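Local coordinates for protein vanadium-dependent haloperoxidase (Zobellia galactanivorans, PDB 4CIT) that is a vanadium-dependent iodoperoxidase of a marine bacterium that probably uses hydrogen peroxide to oxidise iodide, within the wider family of vanadium haloperoxidases and PAP2 phosphatases, at residues G422-Y425 and R426-E430; N336-P340 and E341-N345; E363-G367 and H368-S372; Y244-R247 and N248-E252; R437-G440 and T441-N445. One frame throughout, in Å; residues are numbered along the deposited sequence. Where two conformers were deposited one is given.

Contact 1 of 5, residues G422-Y425 and R426-E430. With VO4 (vanadate ion), chain B; VO4 (vanadate ion), chain F; VO4 (vanadate ion), chain D.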
loop_
_atom_site.group_PDB
_atom_site.type_symbol
_atom_site.label_atom_id
_atom_site.label_comp_id
_atom_site.label_asym_id
_atom_site.label_seq_id
_atom_site.Cartn_x
_atom_site.Cartn_y
_atom_site.Cartn_z
ATOM N N GLY A 422 -2.821 21.108 2.925
ATOM C CA GLY A 422 -4.128 21.795 2.974
ATOM C C GLY A 422 -5.307 20.953 2.707
ATOM O O GLY A 422 -6.375 21.476 2.442
ATOM N N ILE A 423 -5.143 19.606 2.801
ATOM C CA ILE A 423 -6.221 18.695 2.446
ATOM C C ILE A 423 -6.799 17.853 3.587
ATOM O O ILE A 423 -7.772 17.165 3.411
ATOM C CB ILE A 423 -5.872 17.800 1.207
ATOM C CG1 ILE A 423 -4.827 16.757 1.550
ATOM C CG2 ILE A 423 -5.535 18.706 0.027
ATOM C CD1 ILE A 423 -3.421 17.233 1.623
ATOM N N HIS A 424 -6.143 17.841 4.729
ATOM C CA HIS A 424 -6.633 17.172 5.957
ATOM C C HIS A 424 -6.600 18.072 7.118
ATOM O O HIS A 424 -5.656 18.837 7.309
ATOM C CB HIS A 424 -5.831 15.882 6.280
ATOM C CG HIS A 424 -6.210 14.690 5.439
ATOM N ND1 HIS A 424 -7.439 14.083 5.485
ATOM C CD2 HIS A 424 -5.518 14.047 4.459
ATOM C CE1 HIS A 424 -7.459 13.066 4.631
ATOM N NE2 HIS A 424 -6.309 13.030 3.985
ATOM N N TYR A 425 -7.566 17.894 8.011
ATOM C CA TYR A 425 -7.519 18.514 9.348
ATOM C C TYR A 425 -6.624 17.696 10.298
ATOM O O TYR A 425 -6.380 16.488 10.098
ATOM C CB TYR A 425 -8.937 18.555 9.977
ATOM C CG TYR A 425 -10.058 19.075 9.079
ATOM C CD1 TYR A 425 -10.237 20.383 8.833
ATOM C CD2 TYR A 425 -10.871 18.192 8.431
ATOM C CE1 TYR A 425 -11.259 20.856 7.957
ATOM C CE2 TYR A 425 -11.901 18.614 7.592
ATOM C CZ TYR A 425 -12.078 19.956 7.331
ATOM O OH TYR A 425 -13.111 20.254 6.458
ATOM N N ARG A 426 -6.260 18.294 11.429
ATOM C CA ARG A 426 -5.465 17.613 12.423
ATOM C C ARG A 426 -6.013 16.280 12.855
ATOM O O ARG A 426 -5.221 15.294 13.012
ATOM C CB ARG A 426 -5.180 18.557 13.633
ATOM C CG ARG A 426 -4.401 17.913 14.802
ATOM C CD ARG A 426 -4.274 18.951 15.906
ATOM N NE ARG A 426 -3.323 19.978 15.487
ATOM C CZ ARG A 426 -1.996 19.887 15.566
ATOM N NH1 ARG A 426 -1.415 18.837 16.156
ATOM N NH2 ARG A 426 -1.218 20.890 15.112
ATOM N N ALA A 427 -7.302 16.218 13.160
ATOM C CA ALA A 427 -7.889 14.946 13.685
ATOM C C ALA A 427 -7.720 13.788 12.729
ATOM O O ALA A 427 -7.350 12.656 13.149
ATOM C CB ALA A 427 -9.319 15.112 14.066
ATOM N N ALA A 428 -7.948 14.035 11.420
ATOM C CA ALA A 428 -7.824 12.965 10.417
ATOM C C ALA A 428 -6.406 12.429 10.355
ATOM O O ALA A 428 -6.195 11.220 10.203
ATOM C CB ALA A 428 -8.224 13.505 9.046
ATOM N N ILE A 429 -5.440 13.281 10.651
ATOM C CA ILE A 429 -4.065 12.921 10.640
ATOM C C ILE A 429 -3.617 12.204 11.915
ATOM O O ILE A 429 -3.082 11.084 11.848
ATOM C CB ILE A 429 -3.169 14.193 10.423
ATOM C CG1 ILE A 429 -3.460 14.839 9.037
ATOM C CG2 ILE A 429 -1.707 13.877 10.643
ATOM C CD1 ILE A 429 -2.900 16.223 8.929
ATOM N N GLU A 430 -3.901 12.805 13.073
ATOM C CA GLU A 430 -3.471 12.239 14.378
ATOM C C GLU A 430 -4.218 10.962 14.709
ATOM O O GLU A 430 -3.597 9.932 15.055
ATOM C CB GLU A 430 -3.661 13.260 15.449
ATOM C CG GLU A 430 -2.659 14.395 15.208
ATOM C CD GLU A 430 -2.632 15.391 16.362
ATOM O OE1 GLU A 430 -3.469 15.321 17.229
ATOM O OE2 GLU A 430 -1.777 16.253 16.357
HETATM V V VO4 B . -5.789 11.655 2.408
HETATM O O4 VO4 F . -6.247 12.688 1.305
HETATM O O2 VO4 D . -4.161 11.574 3.314
#
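His424 and Tyr425 meet the first turn of the helix that follows them mainly through van der Waals packing. The methyl of Ala428 approaches ND1 of His424 obliquely at 3.7 Å, while the histidine CB rests on CG1 of Ile429 at 3.8 Å. Were Ile429 cut back to an alanine, the Tyr425 carbonyl would probably lose apolar cover and a gap open beside the histidine CB. Hydrogen bonding across the contact is slight: Ile429 N reaches the carbonyl oxygen of Tyr425, the N-cap residue, weakly at 3.4 Å. At the ring's far end NE2 of His424 binds vanadium at 2.2 Å, as the axial histidine does in vanadium haloperoxidases. Its ND1 is bonded to Glu363, a second-shell carboxylate that fixes the ring's rotation. Arg426 NH1 and Glu430 OE2 form a salt bridge, weakly directed, at 2.6 Å, and Arg426 also pairs with Glu242. The turn links helix 407-420, whose Ala415 and Met419 touch Ile429, to helix 426-446, while helix 235-253 packs against Tyr425.

Contact 2 of 5, residues N336-P340 and E341-N345. With VO4 (vanadate ion), chain F.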
loop_
_atom_site.group_PDB
_atom_site.type_symbol
_atom_site.label_atom_id
_atom_site.label_comp_id
_atom_site.label_asym_id
_atom_site.label_seq_id
_atom_site.Cartn_x
_atom_site.Cartn_y
_atom_site.Cartn_z
ATOM N N ASN A 336 -17.990 10.489 6.281
ATOM C CA ASN A 336 -18.268 11.205 5.061
ATOM C C ASN A 336 -18.111 12.727 5.230
ATOM O O ASN A 336 -19.039 13.497 5.016
ATOM C CB ASN A 336 -19.669 10.832 4.588
ATOM C CG ASN A 336 -19.965 11.328 3.190
ATOM O OD1 ASN A 336 -19.130 11.310 2.297
ATOM N ND2 ASN A 336 -21.193 11.728 2.989
ATOM N N LEU A 337 -16.913 13.117 5.653
ATOM C CA LEU A 337 -16.594 14.488 6.063
ATOM C C LEU A 337 -16.066 15.354 4.972
ATOM O O LEU A 337 -15.162 14.988 4.241
ATOM C CB LEU A 337 -15.597 14.419 7.206
ATOM C CG LEU A 337 -15.343 15.747 7.940
ATOM C CD1 LEU A 337 -16.582 16.305 8.682
ATOM C CD2 LEU A 337 -14.146 15.560 8.914
ATOM N N ILE A 338 -16.587 16.590 4.933
ATOM C CA ILE A 338 -16.166 17.610 3.993
ATOM C C ILE A 338 -14.687 17.980 4.112
ATOM O O ILE A 338 -14.134 17.990 5.217
ATOM C CB ILE A 338 -17.077 18.833 4.296
ATOM C CG1 ILE A 338 -17.064 19.853 3.161
ATOM C CG2 ILE A 338 -16.745 19.430 5.662
ATOM C CD1 ILE A 338 -18.340 20.754 3.259
ATOM N N ARG A 339 -14.027 18.238 2.970
ATOM C CA ARG A 339 -12.663 18.626 2.891
ATOM C C ARG A 339 -12.475 20.099 3.205
ATOM O O ARG A 339 -13.395 20.912 3.033
ATOM C CB ARG A 339 -12.112 18.303 1.494
ATOM C CG ARG A 339 -12.016 16.841 1.247
ATOM C CD ARG A 339 -10.713 16.293 1.853
ATOM N NE ARG A 339 -10.519 14.883 1.452
ATOM C CZ ARG A 339 -9.359 14.256 1.432
ATOM N NH1 ARG A 339 -8.250 14.804 1.909
ATOM N NH2 ARG A 339 -9.322 12.979 1.067
ATOM N N PRO A 340 -11.282 20.470 3.745
ATOM C CA PRO A 340 -11.003 21.805 4.183
ATOM C C PRO A 340 -11.234 22.913 3.123
ATOM O O PRO A 340 -11.852 23.959 3.492
ATOM C CB PRO A 340 -9.522 21.743 4.578
ATOM C CG PRO A 340 -9.274 20.371 4.969
ATOM C CD PRO A 340 -10.145 19.559 4.016
ATOM N N GLU A 341 -10.830 22.691 1.867
ATOM C CA GLU A 341 -11.022 23.761 0.870
ATOM C C GLU A 341 -12.475 24.139 0.676
ATOM O O GLU A 341 -12.778 25.325 0.429
ATOM C CB GLU A 341 -10.381 23.422 -0.481
ATOM C CG GLU A 341 -11.020 22.319 -1.275
ATOM C CD GLU A 341 -10.409 22.310 -2.693
ATOM O OE1 GLU A 341 -10.684 23.202 -3.544
ATOM O OE2 GLU A 341 -9.528 21.499 -2.927
ATOM N N THR A 342 -13.366 23.163 0.687
ATOM C CA THR A 342 -14.813 23.374 0.506
ATOM C C THR A 342 -15.372 24.331 1.587
ATOM O O THR A 342 -16.028 25.331 1.260
ATOM C CB THR A 342 -15.532 22.051 0.570
ATOM O OG1 THR A 342 -14.826 21.095 -0.285
ATOM C CG2 THR A 342 -16.980 22.226 0.119
ATOM N N VAL A 343 -15.014 24.105 2.855
ATOM C CA VAL A 343 -15.533 24.911 3.938
ATOM C C VAL A 343 -14.866 26.267 3.919
ATOM O O VAL A 343 -15.534 27.309 4.075
ATOM C CB VAL A 343 -15.307 24.256 5.342
ATOM C CG1 VAL A 343 -16.098 25.018 6.370
ATOM C CG2 VAL A 343 -15.773 22.772 5.315
ATOM N N ILE A 344 -13.593 26.268 3.622
ATOM C CA ILE A 344 -12.871 27.559 3.595
ATOM C C ILE A 344 -13.416 28.417 2.437
ATOM O O ILE A 344 -13.664 29.637 2.647
ATOM C CB ILE A 344 -11.330 27.371 3.520
ATOM C CG1 ILE A 344 -10.772 26.808 4.877
ATOM C CG2 ILE A 344 -10.687 28.684 3.094
ATOM C CD1 ILE A 344 -9.452 26.147 4.644
ATOM N N ASN A 345 -13.541 27.878 1.224
ATOM C CA ASN A 345 -13.985 28.697 0.097
ATOM C C ASN A 345 -15.466 29.134 0.224
ATOM O O ASN A 345 -15.792 30.271 -0.184
ATOM C CB ASN A 345 -13.782 28.024 -1.238
ATOM C CG ASN A 345 -12.310 27.892 -1.589
ATOM O OD1 ASN A 345 -11.450 28.773 -1.236
ATOM N ND2 ASN A 345 -12.025 26.927 -2.317
HETATM O O4 VO4 F . -6.247 12.688 1.305
HETATM O O HOH W 1 -15.481 18.432 0.343
#
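Ile338, two residues ahead of helix 340-347, lays its side chain over the first turn of that helix. From CB it forks. The CG2 branch presses on CG2 of Val343 at 3.5 Å, closer than carbons usually pack. The other branch starts with CG1 anti to the backbone N (chi1 -163°), which sends it over CB of Thr342 at 3.7 Å. The tip, CD1, then settles on the Thr342 methyl CG2, also at 3.7 Å. The hydroxyl of this threonine is tied to the preceding loop by a water, which lies 2.8 Å from OG1 and accepts from Arg339 N at 3.0 Å. Arg339, the N-cap residue, turns its guanidinium edge to the vanadate: NH1 and NH2 both donate to the same oxygen, O4, in a fork that holds the group in plane with its acceptor. Ile423 O and Phe361 O take further N-H groups of this arginine. Helix 235-253 flanks the turn, its Val243 against Pro340 and its Leu240 against Val343 and Ile344.

Contact 3 of 5, residues E363-G367 and H368-S372. With VO4 (vanadate ion), chain D; VO4 (vanadate ion), chain E; VO4 (vanadate ion), chain C.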
loop_
_atom_site.group_PDB
_atom_site.type_symbol
_atom_site.label_atom_id
_atom_site.label_comp_id
_atom_site.label_asym_id
_atom_site.label_seq_id
_atom_site.Cartn_x
_atom_site.Cartn_y
_atom_site.Cartn_z
ATOM N N GLU A 363 -12.847 12.976 3.922
ATOM C CA GLU A 363 -11.686 13.469 4.680
ATOM C C GLU A 363 -11.158 12.585 5.835
ATOM O O GLU A 363 -9.922 12.586 6.077
ATOM C CB GLU A 363 -11.959 14.870 5.147
ATOM C CG GLU A 363 -10.732 15.614 5.607
ATOM C CD GLU A 363 -10.282 15.343 6.987
ATOM O OE1 GLU A 363 -11.094 14.950 7.873
ATOM O OE2 GLU A 363 -9.084 15.621 7.224
ATOM N N TYR A 364 -11.997 11.853 6.541
ATOM C CA TYR A 364 -11.586 11.352 7.862
ATOM C C TYR A 364 -11.697 9.831 7.890
ATOM O O TYR A 364 -12.748 9.336 7.595
ATOM C CB TYR A 364 -12.515 11.937 8.932
ATOM C CG TYR A 364 -12.195 11.574 10.360
ATOM C CD1 TYR A 364 -11.275 12.242 11.098
ATOM C CD2 TYR A 364 -12.842 10.480 10.967
ATOM C CE1 TYR A 364 -11.019 11.905 12.422
ATOM C CE2 TYR A 364 -12.617 10.133 12.267
ATOM C CZ TYR A 364 -11.710 10.837 12.990
ATOM O OH TYR A 364 -11.499 10.549 14.302
ATOM N N THR A 365 -10.707 9.081 8.254
ATOM C CA THR A 365 -9.328 9.501 8.597
ATOM C C THR A 365 -8.464 9.546 7.324
ATOM O O THR A 365 -8.913 9.157 6.218
ATOM C CB THR A 365 -8.722 8.461 9.568
ATOM O OG1 THR A 365 -9.025 7.152 9.028
ATOM C CG2 THR A 365 -9.229 8.664 10.985
ATOM N N SER A 366 -7.249 10.090 7.418
ATOM C CA SER A 366 -6.325 10.253 6.313
ATOM C C SER A 366 -5.670 8.927 5.905
ATOM O O SER A 366 -5.112 8.249 6.776
ATOM C CB SER A 366 -5.204 11.194 6.724
ATOM O OG SER A 366 -4.040 11.047 5.873
ATOM N N GLY A 367 -5.832 8.557 4.621
ATOM C CA GLY A 367 -5.215 7.405 4.078
ATOM C C GLY A 367 -3.712 7.348 4.241
ATOM O O GLY A 367 -3.142 6.314 4.634
ATOM N N HIS A 368 -3.049 8.453 3.935
ATOM C CA HIS A 368 -1.645 8.519 4.135
ATOM C C HIS A 368 -1.275 8.179 5.556
ATOM O O HIS A 368 -0.269 7.479 5.838
ATOM C CB HIS A 368 -1.092 9.914 3.829
ATOM C CG HIS A 368 -0.955 10.217 2.396
ATOM N ND1 HIS A 368 -2.042 10.398 1.570
ATOM C CD2 HIS A 368 0.155 10.484 1.644
ATOM C CE1 HIS A 368 -1.596 10.649 0.341
ATOM N NE2 HIS A 368 -0.284 10.772 0.385
ATOM N N SER A 369 -2.032 8.745 6.506
ATOM C CA SER A 369 -1.780 8.539 7.919
ATOM C C SER A 369 -1.987 7.110 8.400
ATOM O O SER A 369 -1.077 6.531 9.071
ATOM C CB SER A 369 -2.566 9.484 8.821
ATOM O OG SER A 369 -2.235 10.813 8.421
ATOM N N VAL A 370 -3.093 6.506 7.958
ATOM C CA VAL A 370 -3.404 5.164 8.352
ATOM C C VAL A 370 -2.382 4.177 7.726
ATOM O O VAL A 370 -1.892 3.260 8.411
ATOM C CB VAL A 370 -4.874 4.778 8.058
ATOM C CG1 VAL A 370 -5.106 3.321 8.448
ATOM C CG2 VAL A 370 -5.945 5.631 8.791
ATOM N N VAL A 371 -2.138 4.285 6.412
ATOM C CA VAL A 371 -1.313 3.324 5.676
ATOM C C VAL A 371 0.105 3.443 6.128
ATOM O O VAL A 371 0.745 2.455 6.400
ATOM C CB VAL A 371 -1.460 3.444 4.151
ATOM C CG1 VAL A 371 -0.633 2.427 3.394
ATOM C CG2 VAL A 371 -2.952 3.295 3.798
ATOM N N SER A 372 0.592 4.663 6.382
ATOM C CA SER A 372 1.956 4.859 6.900
ATOM C C SER A 372 2.111 4.361 8.286
ATOM O O SER A 372 3.155 3.798 8.635
ATOM C CB SER A 372 2.304 6.360 6.904
ATOM O OG SER A 372 2.285 6.748 5.556
HETATM O O2 VO4 D . -4.161 11.574 3.314
HETATM O O3 VO4 E . -7.013 10.600 2.992
HETATM O O1 VO4 C . -5.074 10.097 0.920
#
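Ser366 carries OG anti to its own N (chi1 160°), and His368 swings CG anti to the carbonyl carbon (chi1 -77°); between them these torsions bring a hydroxyl and an imidazole to one vanadate oxygen, O2. Ser366 OG donates to it at 2.6 Å, and His368 ND1 does so at 3.0 Å. The same ND1 also reaches O1, which lies in the plane of the ring at its edge, 3.1 Å away. Gly367 N adds a straight bond to a third oxygen, O3, at 2.9 Å, with an N-H...O angle of 160°. Ser366 is at the same time the N-cap of helix 367-383: its OG accepts from Ser369 N at 3.1 Å and from Ser369 OG. Beside the cap, Thr365 meets Val370 at about a right angle, its OG1 against CG2 at 3.4 Å while hydrogen-bonded to Gln435. With an alanine at Ser366, O2 would probably lose its hydroxyl donor and the Ser369 amide its cap. Lys332 and Arg418 add further donors to the anion, and His368 NE2 faces the carbonyls of Trp266 and Asp267. With the Gly367 amide at the start of the helix turned to the vanadate, the helix dipole is likely to favour its negative charge, consistent with the way phosphate is held in the related PAP2 phosphatases.

Contact 4 of 5, residues Y244-R247 and N248-E252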
loop_
_atom_site.group_PDB
_atom_site.type_symbol
_atom_site.label_atom_id
_atom_site.label_comp_id
_atom_site.label_asym_id
_atom_site.label_seq_id
_atom_site.Cartn_x
_atom_site.Cartn_y
_atom_site.Cartn_z
ATOM N N TYR A 244 -6.177 26.583 7.387
ATOM C CA TYR A 244 -6.196 27.889 6.688
ATOM C C TYR A 244 -4.911 28.639 6.973
ATOM O O TYR A 244 -4.193 29.083 6.045
ATOM C CB TYR A 244 -7.405 28.649 7.182
ATOM C CG TYR A 244 -7.533 30.020 6.564
ATOM C CD1 TYR A 244 -7.996 30.172 5.302
ATOM C CD2 TYR A 244 -7.212 31.137 7.289
ATOM C CE1 TYR A 244 -8.153 31.434 4.701
ATOM C CE2 TYR A 244 -7.396 32.409 6.720
ATOM C CZ TYR A 244 -7.816 32.526 5.403
ATOM O OH TYR A 244 -8.005 33.761 4.797
ATOM N N ASP A 245 -4.578 28.739 8.237
ATOM C CA ASP A 245 -3.420 29.486 8.759
ATOM C C ASP A 245 -2.047 28.882 8.349
ATOM O O ASP A 245 -1.107 29.582 7.950
ATOM C CB ASP A 245 -3.416 29.646 10.309
ATOM C CG ASP A 245 -4.517 30.585 10.814
ATOM O OD1 ASP A 245 -5.090 31.372 10.001
ATOM O OD2 ASP A 245 -4.828 30.560 12.019
ATOM N N VAL A 246 -1.915 27.560 8.461
ATOM C CA VAL A 246 -0.738 26.896 7.951
ATOM C C VAL A 246 -0.458 27.232 6.504
ATOM O O VAL A 246 0.694 27.437 6.110
ATOM C CB VAL A 246 -0.826 25.349 8.183
ATOM C CG1 VAL A 246 0.253 24.560 7.418
ATOM C CG2 VAL A 246 -0.734 25.061 9.614
ATOM N N ARG A 247 -1.475 27.150 5.623
ATOM C CA ARG A 247 -1.290 27.407 4.215
ATOM C C ARG A 247 -0.831 28.837 4.045
ATOM O O ARG A 247 0.140 29.097 3.282
ATOM C CB ARG A 247 -2.623 27.149 3.463
ATOM C CG ARG A 247 -2.437 27.152 1.982
ATOM C CD ARG A 247 -2.382 28.513 1.361
ATOM N NE ARG A 247 -1.960 28.182 -0.034
ATOM C CZ ARG A 247 -0.721 28.088 -0.502
ATOM N NH1 ARG A 247 0.342 28.391 0.228
ATOM N NH2 ARG A 247 -0.544 27.764 -1.754
ATOM N N ASN A 248 -1.433 29.736 4.796
ATOM C CA ASN A 248 -1.032 31.183 4.668
ATOM C C ASN A 248 0.382 31.465 5.159
ATOM O O ASN A 248 1.081 32.290 4.532
ATOM C CB ASN A 248 -2.050 32.113 5.334
ATOM C CG ASN A 248 -3.415 32.113 4.617
ATOM O OD1 ASN A 248 -3.510 31.714 3.457
ATOM N ND2 ASN A 248 -4.470 32.411 5.345
ATOM N N LYS A 249 0.851 30.783 6.217
ATOM C CA LYS A 249 2.275 30.816 6.624
ATOM C C LYS A 249 3.216 30.283 5.574
ATOM O O LYS A 249 4.277 30.886 5.302
ATOM C CB LYS A 249 2.436 30.059 7.916
ATOM C CG LYS A 249 1.797 30.780 9.081
ATOM C CD LYS A 249 2.012 29.999 10.368
ATOM C CE LYS A 249 1.331 30.690 11.539
ATOM N NZ LYS A 249 1.521 29.913 12.808
ATOM N N ILE A 250 2.836 29.188 4.884
ATOM C CA ILE A 250 3.577 28.709 3.791
ATOM C C ILE A 250 3.700 29.722 2.657
ATOM O O ILE A 250 4.794 29.929 2.128
ATOM C CB ILE A 250 3.022 27.323 3.332
ATOM C CG1 ILE A 250 3.284 26.348 4.453
ATOM C CG2 ILE A 250 3.687 26.885 2.087
ATOM C CD1 ILE A 250 2.589 25.003 4.230
ATOM N N THR A 251 2.586 30.330 2.290
ATOM C CA THR A 251 2.596 31.461 1.327
ATOM C C THR A 251 3.602 32.512 1.763
ATOM O O THR A 251 4.377 32.980 0.921
ATOM C CB THR A 251 1.196 32.067 1.148
ATOM O OG1 THR A 251 0.320 31.027 0.663
ATOM C CG2 THR A 251 1.185 33.324 0.169
ATOM N N GLU A 252 3.558 32.923 3.031
ATOM C CA GLU A 252 4.422 34.020 3.522
ATOM C C GLU A 252 5.895 33.597 3.404
ATOM O O GLU A 252 6.727 34.455 3.080
ATOM C CB GLU A 252 4.104 34.495 4.967
ATOM C CG GLU A 252 2.670 34.911 5.312
ATOM C CD GLU A 252 2.262 34.629 6.809
ATOM O OE1 GLU A 252 3.155 34.580 7.705
ATOM O OE2 GLU A 252 1.043 34.424 7.112
HETATM O O HOH W 2 -3.894 33.058 8.125
#
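Tyr244 offers one face of its ring to the amide of Asn248, one turn further along the helix. ND2 stands 3.2 Å above the ring plane, offset toward the rim, and comes nearest to CE2 at 3.2 Å. Ring and amide planes are 80° apart, so the amide stands on the ring and does not stack flat against it. The tyrosine reaches this place because its CG is anti to the backbone N (chi1 179°); Trp352 stacks with the same ring. ND2 also donates to a water at 2.9 Å, which in turn donates to Asp245 OD1 at 2.8 Å. Arg247 bends at chi2 so that Thr251 OG1 lies over one face of its guanidinium, a close polar approach whose angle is too poor for a hydrogen bond from NH1. CG1 of Val246 and CD1 of Ile250 run side by side, 4.0 Å apart, near Met419 and Tyr420 of helix 407-420. The polar ends have partners outside the two segments: Tyr244 OH Asp349, Arg247 NE the Lys353 carbonyl and Asp245 Lys241. With one N-H of Asn248 spent on the water, the other is directed roughly at the ring and is likely to gain weak electrostatic support from its electrons.

Contact 5 of 5, residues R437-G440 and T441-N445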
loop_
_atom_site.group_PDB
_atom_site.type_symbol
_atom_site.label_atom_id
_atom_site.label_comp_id
_atom_site.label_asym_id
_atom_site.label_seq_id
_atom_site.Cartn_x
_atom_site.Cartn_y
_atom_site.Cartn_z
ATOM N N ARG A 437 -1.315 2.475 13.314
ATOM C CA ARG A 437 -0.368 1.860 14.236
ATOM C C ARG A 437 -1.091 0.748 15.039
ATOM O O ARG A 437 -0.572 -0.403 15.177
ATOM C CB ARG A 437 0.348 2.934 15.146
ATOM C CG ARG A 437 1.432 3.798 14.417
ATOM C CD ARG A 437 2.061 4.962 15.281
ATOM N NE ARG A 437 3.077 5.680 14.489
ATOM C CZ ARG A 437 3.445 6.971 14.541
ATOM N NH1 ARG A 437 2.937 7.818 15.413
ATOM N NH2 ARG A 437 4.347 7.418 13.667
ATOM N N ASP A 438 -2.332 0.990 15.451
ATOM C CA ASP A 438 -3.109 -0.025 16.161
ATOM C C ASP A 438 -3.367 -1.238 15.249
ATOM O O ASP A 438 -3.249 -2.439 15.723
ATOM C CB ASP A 438 -4.380 0.500 16.754
ATOM C CG ASP A 438 -4.170 1.460 17.957
ATOM O OD1 ASP A 438 -3.029 1.552 18.435
ATOM O OD2 ASP A 438 -5.187 2.090 18.367
ATOM N N LEU A 439 -3.767 -0.980 14.009
ATOM C CA LEU A 439 -4.030 -2.048 13.050
ATOM C C LEU A 439 -2.726 -2.846 12.741
ATOM O O LEU A 439 -2.732 -4.071 12.695
ATOM C CB LEU A 439 -4.682 -1.473 11.796
ATOM C CG LEU A 439 -5.095 -2.483 10.713
ATOM C CD1 LEU A 439 -6.260 -1.901 9.887
ATOM C CD2 LEU A 439 -3.918 -2.758 9.796
ATOM N N GLY A 440 -1.622 -2.157 12.553
ATOM C CA GLY A 440 -0.381 -2.774 12.164
ATOM C C GLY A 440 0.129 -3.612 13.340
ATOM O O GLY A 440 0.618 -4.736 13.090
ATOM N N THR A 441 -0.082 -3.136 14.593
ATOM C CA THR A 441 0.222 -3.915 15.811
ATOM C C THR A 441 -0.553 -5.200 15.888
ATOM O O THR A 441 -0.002 -6.288 16.192
ATOM C CB THR A 441 0.073 -3.033 17.088
ATOM O OG1 THR A 441 1.001 -1.913 16.929
ATOM C CG2 THR A 441 0.414 -3.811 18.389
ATOM N N PHE A 442 -1.835 -5.118 15.586
ATOM C CA PHE A 442 -2.663 -6.313 15.575
ATOM C C PHE A 442 -2.134 -7.334 14.517
ATOM O O PHE A 442 -2.076 -8.562 14.781
ATOM C CB PHE A 442 -4.099 -5.892 15.252
ATOM C CG PHE A 442 -5.048 -7.022 14.948
ATOM C CD1 PHE A 442 -5.618 -7.811 15.991
ATOM C CD2 PHE A 442 -5.391 -7.260 13.680
ATOM C CE1 PHE A 442 -6.431 -8.918 15.711
ATOM C CE2 PHE A 442 -6.279 -8.284 13.384
ATOM C CZ PHE A 442 -6.780 -9.105 14.379
ATOM N N VAL A 443 -1.875 -6.862 13.299
ATOM C CA VAL A 443 -1.362 -7.735 12.221
ATOM C C VAL A 443 -0.060 -8.385 12.667
ATOM O O VAL A 443 0.100 -9.609 12.519
ATOM C CB VAL A 443 -1.205 -7.008 10.860
ATOM C CG1 VAL A 443 -0.452 -7.859 9.849
ATOM C CG2 VAL A 443 -2.499 -6.515 10.339
ATOM N N VAL A 444 0.853 -7.624 13.249
ATOM C CA VAL A 444 2.122 -8.236 13.619
ATOM C C VAL A 444 1.988 -9.228 14.800
ATOM O O VAL A 444 2.708 -10.197 14.876
ATOM C CB VAL A 444 3.252 -7.232 13.849
ATOM C CG1 VAL A 444 3.487 -6.464 12.596
ATOM C CG2 VAL A 444 2.989 -6.329 14.967
ATOM N N ASN A 445 0.995 -9.021 15.629
ATOM C CA ASN A 445 0.762 -9.881 16.799
ATOM C C ASN A 445 -0.011 -11.078 16.373
ATOM O O ASN A 445 0.030 -12.101 17.117
ATOM C CB ASN A 445 0.007 -9.114 17.917
ATOM C CG ASN A 445 0.907 -8.186 18.688
ATOM O OD1 ASN A 445 2.095 -8.413 18.800
ATOM N ND2 ASN A 445 0.333 -7.125 19.248
#
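Thr441 returns both its N-H and its hydroxyl to a single acceptor, the carbonyl oxygen of Arg437 one turn earlier. Thr441 N and Arg437 O are 2.8 Å apart, with an N-H...O angle of 159°. Thr441 OG1 donates to that oxygen over an equal 2.8 Å but stands 38° out of the carbonyl plane, on the face opposite the amide. The torsion accounts for this: with OG1 anti to the carbonyl carbon (chi1 -59°) it folds back beside its own N. The later acceptors each take one main bond of the helix, Phe442 N to Asp438 O at 3.0 Å, Val443 N to Leu439 O at 3.0 Å and Val444 N to Gly440 O at 2.9 Å. Side-chain charges find their mates elsewhere, Arg437 with Asp412 and Asp438 with Lys434. The apolar face pairs CD2 of Leu439 with CG2 of Val443, lying alongside at 4.1 Å. Both residues face helix 307-335, while Thr441 and Val444 touch helix 367-383, and the ring of Phe442 meets that of Phe220. By donating to Arg437 O, the threonine hydroxyl satisfies its proton within its own helix, which is consistent with its lying against apolar Val377.

How the contacts relate
Along the chain the order is contact 4, 2, 3, 1 and 5. Contacts 1, 2 and 3 converge on the vanadate: contact 1 touches both others, its centre 11 Å from that of contact 2 and 9 Å from that of contact 3, and contacts 2 and 3 also touch each other. Each of the three sits where a loop enters a helix, and together they illustrate how helix starts can assemble an anion site. Contacts 1 and 5 share helix 426-446, their centres 22 Å apart. Contact 4, on helix 235-253, touches contact 2 through Tyr244 and Ile344, whereas its centre lies 35 Å from that of contact 5, across this mainly helical protein.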